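Local coordinates for ribosomal protein L11 methyltransferase (Lactobacillus delbrueckii subsp. bulgaricus ATCC BAA-365, PDB 3GRZ) that probably methylates lysine side chains of ribosomal protein L11, using S-adenosyl-L-methionine as methyl donor, through the C-terminal methyltransferase domain held in this chain, at residues N43-R56 with D180-A192. Sequence-based numbering, arbitrary orientation.
Sequences NHQTTQLAMLGIER and DLKMRAGRWIGLA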
loop_
_atom_site.group_PDB
_atom_site.type_symbol
_atom_site.label_atom_id
_atom_site.label_comp_id
_atom_site.label_asym_id
_atom_site.label_seq_id
_atom_site.Cartn_x
_atom_site.Cartn_y
_atom_site.Cartn_z
ATOM N N ASN B 43 -15.080 -0.312 -9.120
ATOM C CA ASN B 43 -15.059 -1.017 -7.839
ATOM C C ASN B 43 -13.956 -0.433 -6.956
ATOM O O ASN B 43 -12.788 -0.424 -7.341
ATOM C CB ASN B 43 -14.837 -2.516 -8.073
ATOM C CG ASN B 43 -15.065 -3.363 -6.825
ATOM O OD1 ASN B 43 -14.777 -2.954 -5.701
ATOM N ND2 ASN B 43 -15.573 -4.571 -7.034
ATOM N N HIS B 44 -14.343 0.043 -5.776
ATOM C CA HIS B 44 -13.450 0.784 -4.884
ATOM C C HIS B 44 -12.371 -0.080 -4.247
ATOM O O HIS B 44 -11.216 0.356 -4.159
ATOM C CB HIS B 44 -14.245 1.511 -3.799
ATOM C CG HIS B 44 -15.290 2.435 -4.344
ATOM N ND1 HIS B 44 -15.016 3.382 -5.309
ATOM C CD2 HIS B 44 -16.608 2.554 -4.062
ATOM C CE1 HIS B 44 -16.123 4.043 -5.599
ATOM N NE2 HIS B 44 -17.103 3.561 -4.856
ATOM N N GLN B 45 -12.752 -1.288 -3.819
ATOM C CA GLN B 45 -11.812 -2.275 -3.289
ATOM C C GLN B 45 -10.703 -2.614 -4.298
ATOM O O GLN B 45 -9.525 -2.600 -3.949
ATOM C CB GLN B 45 -12.529 -3.552 -2.799
ATOM C CG GLN B 45 -12.692 -3.646 -1.263
ATOM C CD GLN B 45 -13.686 -4.734 -0.768
ATOM O OE1 GLN B 45 -14.461 -5.321 -1.544
ATOM N NE2 GLN B 45 -13.664 -4.987 0.549
ATOM N N THR B 46 -11.073 -2.886 -5.543
ATOM C CA THR B 46 -10.085 -3.336 -6.522
ATOM C C THR B 46 -9.192 -2.187 -6.963
ATOM O O THR B 46 -7.996 -2.386 -7.196
ATOM C CB THR B 46 -10.727 -4.027 -7.745
ATOM O OG1 THR B 46 -11.561 -3.094 -8.434
ATOM C CG2 THR B 46 -11.558 -5.240 -7.307
ATOM N N THR B 47 -9.773 -0.984 -7.038
ATOM C CA THR B 47 -9.010 0.223 -7.312
ATOM C C THR B 47 -7.947 0.426 -6.229
ATOM O O THR B 47 -6.799 0.666 -6.552
ATOM C CB THR B 47 -9.944 1.468 -7.458
ATOM O OG1 THR B 47 -10.740 1.297 -8.629
ATOM C CG2 THR B 47 -9.162 2.760 -7.600
ATOM N N GLN B 48 -8.332 0.309 -4.955
ATOM C CA GLN B 48 -7.390 0.483 -3.853
ATOM C C GLN B 48 -6.241 -0.548 -3.894
ATOM O O GLN B 48 -5.099 -0.192 -3.650
ATOM C CB GLN B 48 -8.107 0.408 -2.503
ATOM C CG GLN B 48 -7.179 0.667 -1.307
ATOM C CD GLN B 48 -7.878 0.526 0.024
ATOM O OE1 GLN B 48 -8.260 -0.577 0.429
ATOM N NE2 GLN B 48 -8.063 1.652 0.716
ATOM N N LEU B 49 -6.546 -1.810 -4.204
ATOM C CA LEU B 49 -5.504 -2.854 -4.260
ATOM C C LEU B 49 -4.480 -2.519 -5.330
ATOM O O LEU B 49 -3.263 -2.539 -5.076
ATOM C CB LEU B 49 -6.110 -4.256 -4.472
ATOM C CG LEU B 49 -7.084 -4.734 -3.373
ATOM C CD1 LEU B 49 -7.520 -6.176 -3.577
ATOM C CD2 LEU B 49 -6.498 -4.526 -1.975
ATOM N N ALA B 50 -4.974 -2.169 -6.517
ATOM C CA ALA B 50 -4.105 -1.755 -7.628
ATOM C C ALA B 50 -3.259 -0.531 -7.249
ATOM O O ALA B 50 -2.044 -0.530 -7.456
ATOM C CB ALA B 50 -4.931 -1.491 -8.889
ATOM N N MET B 51 -3.891 0.477 -6.640
ATOM C CA MET B 51 -3.182 1.678 -6.180
ATOM C C MET B 51 -2.076 1.430 -5.165
ATOM O O MET B 51 -1.023 2.074 -5.236
ATOM C CB MET B 51 -4.151 2.724 -5.589
ATOM C CG MET B 51 -5.003 3.441 -6.608
ATOM S SD MET B 51 -4.043 4.305 -7.862
ATOM C CE MET B 51 -2.675 4.983 -6.886
ATOM N N LEU B 52 -2.320 0.526 -4.212
ATOM C CA LEU B 52 -1.296 0.142 -3.223
ATOM C C LEU B 52 -0.101 -0.516 -3.903
ATOM O O LEU B 52 1.043 -0.274 -3.521
ATOM C CB LEU B 52 -1.871 -0.783 -2.147
ATOM C CG LEU B 52 -2.894 -0.168 -1.187
ATOM C CD1 LEU B 52 -3.475 -1.223 -0.224
ATOM C CD2 LEU B 52 -2.302 1.016 -0.425
ATOM N N GLY B 53 -0.374 -1.334 -4.915
ATOM C CA GLY B 53 0.685 -1.919 -5.738
ATOM C C GLY B 53 1.504 -0.880 -6.488
ATOM O O GLY B 53 2.727 -1.024 -6.615
ATOM N N ILE B 54 0.834 0.153 -7.012
ATOM C CA ILE B 54 1.521 1.222 -7.748
ATOM C C ILE B 54 2.368 2.050 -6.784
ATOM O O ILE B 54 3.525 2.373 -7.076
ATOM C CB ILE B 54 0.543 2.133 -8.536
ATOM C CG1 ILE B 54 -0.223 1.334 -9.584
ATOM C CG2 ILE B 54 1.294 3.289 -9.229
ATOM C CD1 ILE B 54 -1.392 2.112 -10.220
ATOM N N GLU B 55 1.802 2.349 -5.618
ATOM C CA GLU B 55 2.509 3.086 -4.569
ATOM C C GLU B 55 3.781 2.332 -4.136
ATOM O O GLU B 55 4.824 2.941 -3.915
ATOM C CB GLU B 55 1.565 3.330 -3.375
ATOM C CG GLU B 55 2.216 3.865 -2.091
ATOM C CD GLU B 55 2.566 5.346 -2.158
ATOM O OE1 GLU B 55 2.023 6.058 -3.031
ATOM O OE2 GLU B 55 3.389 5.807 -1.334
ATOM N N ARG B 56 3.684 1.005 -4.066
ATOM C CA ARG B 56 4.807 0.161 -3.705
ATOM C C ARG B 56 5.857 0.158 -4.806
ATOM O O ARG B 56 7.052 0.288 -4.522
ATOM C CB ARG B 56 4.311 -1.254 -3.398
ATOM C CG ARG B 56 5.385 -2.295 -3.143
ATOM C CD ARG B 56 4.743 -3.672 -3.009
ATOM N NE ARG B 56 5.719 -4.748 -2.948
ATOM C CZ ARG B 56 6.268 -5.330 -4.012
ATOM N NH1 ARG B 56 7.159 -6.301 -3.859
ATOM N NH2 ARG B 56 5.943 -4.932 -5.228
ATOM N N ASP B 180 5.151 -11.425 -5.767
ATOM C CA ASP B 180 5.915 -10.789 -4.719
ATOM C C ASP B 180 5.016 -10.352 -3.564
ATOM O O ASP B 180 5.466 -10.245 -2.419
ATOM C CB ASP B 180 6.643 -9.568 -5.281
ATOM C CG ASP B 180 7.523 -9.900 -6.469
ATOM O OD1 ASP B 180 8.061 -11.025 -6.546
ATOM O OD2 ASP B 180 7.690 -9.019 -7.327
ATOM N N LEU B 181 3.754 -10.070 -3.882
ATOM C CA LEU B 181 2.788 -9.569 -2.905
ATOM C C LEU B 181 1.375 -9.929 -3.330
ATOM O O LEU B 181 0.976 -9.699 -4.466
ATOM C CB LEU B 181 2.925 -8.058 -2.712
ATOM C CG LEU B 181 1.872 -7.347 -1.842
ATOM C CD1 LEU B 181 2.004 -7.671 -0.333
ATOM C CD2 LEU B 181 1.934 -5.858 -2.062
ATOM N N LYS B 182 0.647 -10.532 -2.404
ATOM C CA LYS B 182 -0.742 -10.895 -2.587
ATOM C C LYS B 182 -1.565 -10.080 -1.591
ATOM O O LYS B 182 -1.253 -10.027 -0.401
ATOM C CB LYS B 182 -0.920 -12.393 -2.352
ATOM C CG LYS B 182 -2.361 -12.878 -2.450
ATOM C CD LYS B 182 -2.446 -14.397 -2.312
ATOM C CE LYS B 182 -2.433 -14.843 -0.848
ATOM N NZ LYS B 182 -2.323 -16.328 -0.709
ATOM N N MET B 183 -2.599 -9.413 -2.082
ATOM C CA MET B 183 -3.464 -8.627 -1.204
ATOM C C MET B 183 -4.888 -9.131 -1.365
ATOM O O MET B 183 -5.301 -9.450 -2.466
ATOM C CB MET B 183 -3.397 -7.141 -1.569
ATOM C CG MET B 183 -2.100 -6.429 -1.222
ATOM S SD MET B 183 -2.072 -4.735 -1.904
ATOM C CE MET B 183 -1.746 -5.063 -3.615
ATOM N N ARG B 184 -5.625 -9.238 -0.268
ATOM C CA ARG B 184 -7.001 -9.651 -0.340
ATOM C C ARG B 184 -7.874 -8.755 0.515
ATOM O O ARG B 184 -7.667 -8.666 1.729
ATOM C CB ARG B 184 -7.171 -11.118 0.074
ATOM C CG ARG B 184 -8.651 -11.488 0.165
ATOM C CD ARG B 184 -8.925 -12.949 0.134
ATOM N NE ARG B 184 -10.358 -13.180 0.289
ATOM C CZ ARG B 184 -10.913 -14.377 0.410
ATOM N NH1 ARG B 184 -12.227 -14.483 0.558
ATOM N NH2 ARG B 184 -10.155 -15.464 0.381
ATOM N N ALA B 185 -8.841 -8.098 -0.128
ATOM C CA ALA B 185 -9.862 -7.296 0.551
ATOM C C ALA B 185 -11.256 -7.778 0.135
ATOM O O ALA B 185 -11.627 -7.688 -1.040
ATOM C CB ALA B 185 -9.690 -5.803 0.229
ATOM N N GLY B 186 -12.019 -8.290 1.096
ATOM C CA GLY B 186 -13.308 -8.924 0.805
ATOM C C GLY B 186 -13.056 -10.163 -0.020
ATOM O O GLY B 186 -12.227 -10.985 0.345
ATOM N N ARG B 187 -13.728 -10.283 -1.161
ATOM C CA ARG B 187 -13.484 -11.424 -2.047
ATOM C C ARG B 187 -12.457 -11.133 -3.144
ATOM O O ARG B 187 -12.131 -12.007 -3.951
ATOM C CB ARG B 187 -14.801 -11.994 -2.602
ATOM C CG ARG B 187 -15.622 -11.121 -3.571
ATOM C CD ARG B 187 -16.941 -11.866 -3.952
ATOM N NE ARG B 187 -16.668 -13.195 -4.526
ATOM C CZ ARG B 187 -17.423 -14.286 -4.382
ATOM N NH1 ARG B 187 -18.545 -14.261 -3.666
ATOM N NH2 ARG B 187 -17.045 -15.422 -4.964
ATOM N N TRP B 188 -11.923 -9.912 -3.138
ATOM C CA TRP B 188 -11.042 -9.431 -4.211
ATOM C C TRP B 188 -9.570 -9.582 -3.898
ATOM O O TRP B 188 -9.149 -9.359 -2.774
ATOM C CB TRP B 188 -11.336 -7.961 -4.534
ATOM C CG TRP B 188 -12.726 -7.761 -4.983
ATOM C CD1 TRP B 188 -13.735 -7.146 -4.289
ATOM C CD2 TRP B 188 -13.297 -8.219 -6.210
ATOM N NE1 TRP B 188 -14.892 -7.177 -5.020
ATOM C CE2 TRP B 188 -14.654 -7.828 -6.206
ATOM C CE3 TRP B 188 -12.790 -8.913 -7.324
ATOM C CZ2 TRP B 188 -15.515 -8.103 -7.273
ATOM C CZ3 TRP B 188 -13.648 -9.187 -8.386
ATOM C CH2 TRP B 188 -14.995 -8.784 -8.350
ATOM N N ILE B 189 -8.804 -9.927 -4.922
ATOM C CA ILE B 189 -7.376 -10.155 -4.821
ATOM C C ILE B 189 -6.629 -9.168 -5.699
ATOM O O ILE B 189 -7.043 -8.899 -6.836
ATOM C CB ILE B 189 -7.009 -11.606 -5.288
ATOM C CG1 ILE B 189 -7.862 -12.664 -4.572
ATOM C CG2 ILE B 189 -5.523 -11.890 -5.142
ATOM C CD1 ILE B 189 -7.444 -12.989 -3.179
ATOM N N GLY B 190 -5.529 -8.633 -5.170
ATOM C CA GLY B 190 -4.558 -7.876 -5.957
ATOM C C GLY B 190 -3.196 -8.536 -5.865
ATOM O O GLY B 190 -2.835 -9.077 -4.822
ATOM N N LEU B 191 -2.435 -8.499 -6.951
ATOM C CA LEU B 191 -1.102 -9.115 -6.977
ATOM C C LEU B 191 -0.026 -8.188 -7.506
ATOM O O LEU B 191 -0.225 -7.526 -8.528
ATOM C CB LEU B 191 -1.100 -10.371 -7.860
ATOM C CG LEU B 191 -2.139 -11.467 -7.633
ATOM C CD1 LEU B 191 -2.060 -12.463 -8.795
ATOM C CD2 LEU B 191 -1.902 -12.168 -6.297
ATOM N N ALA B 192 1.114 -8.163 -6.815
ATOM C CA ALA B 192 2.343 -7.578 -7.344
ATOM C C ALA B 192 3.198 -8.728 -7.875
ATOM O O ALA B 192 3.451 -9.704 -7.159
ATOM C CB ALA B 192 3.088 -6.798 -6.274
HETATM O O HOH W 1 -15.978 -8.254 -1.560
HETATM O O HOH W 2 6.759 -6.624 -7.747
#
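Leu49 and Gly190 mark the close passage of helix 44-56 over the hairpin 181-192: the helix axis runs 7.9 Å from strand 188-192 and 15° from parallel to it, and so nearly antiparallel to strand 181-185. Leu49 fills the middle. Its CD1 lies against the strand backbone, 3.5 Å from Gly190 N; CD2 turns to Met183 CB and Ala185 CB. Met183 SD lies 4.0 Å from Leu52 CB, and the bend at chi3 (-76°) swings Met183 CE to 3.3 Å from Leu49 O. At the helix start the Trp188 indole is met over one face and at its edge. Thr46 CG2 makes a CH-pi contact over the face, 3.9 Å from the centroid of the five-membered ring, while Gln45 OE1 meets the ring edge in plane, 3.4 Å from Trp188 CD1. With an alanine at this position, the Thr46 methyl would probably lose the ring it packs against and a gap is likely to open beside the Gln45 amide. At the other end Arg56, extended from CG to NE, slides CD past Leu181 CD2 at 3.7 Å; a water joins its NH2 to Asp180 OD2, a carboxylate oxygen also bonded to Ser194. Asp180 and Leu181 face Ala192 in a classic beta bulge. Thr46 OG1 is hydrogen-bonded to Asn132 ND2; Asn132 and the neighbouring Thr47 are predicted to bind S-adenosyl-L-methionine. Helix 44-56 thus packs on the end of the sheet where the hairpin supplies strands 6 and 7 of the order 3-2-1-4-5-7-6, strand 7 running against the rest, the signature of the Rossmann-like class I methyltransferase fold.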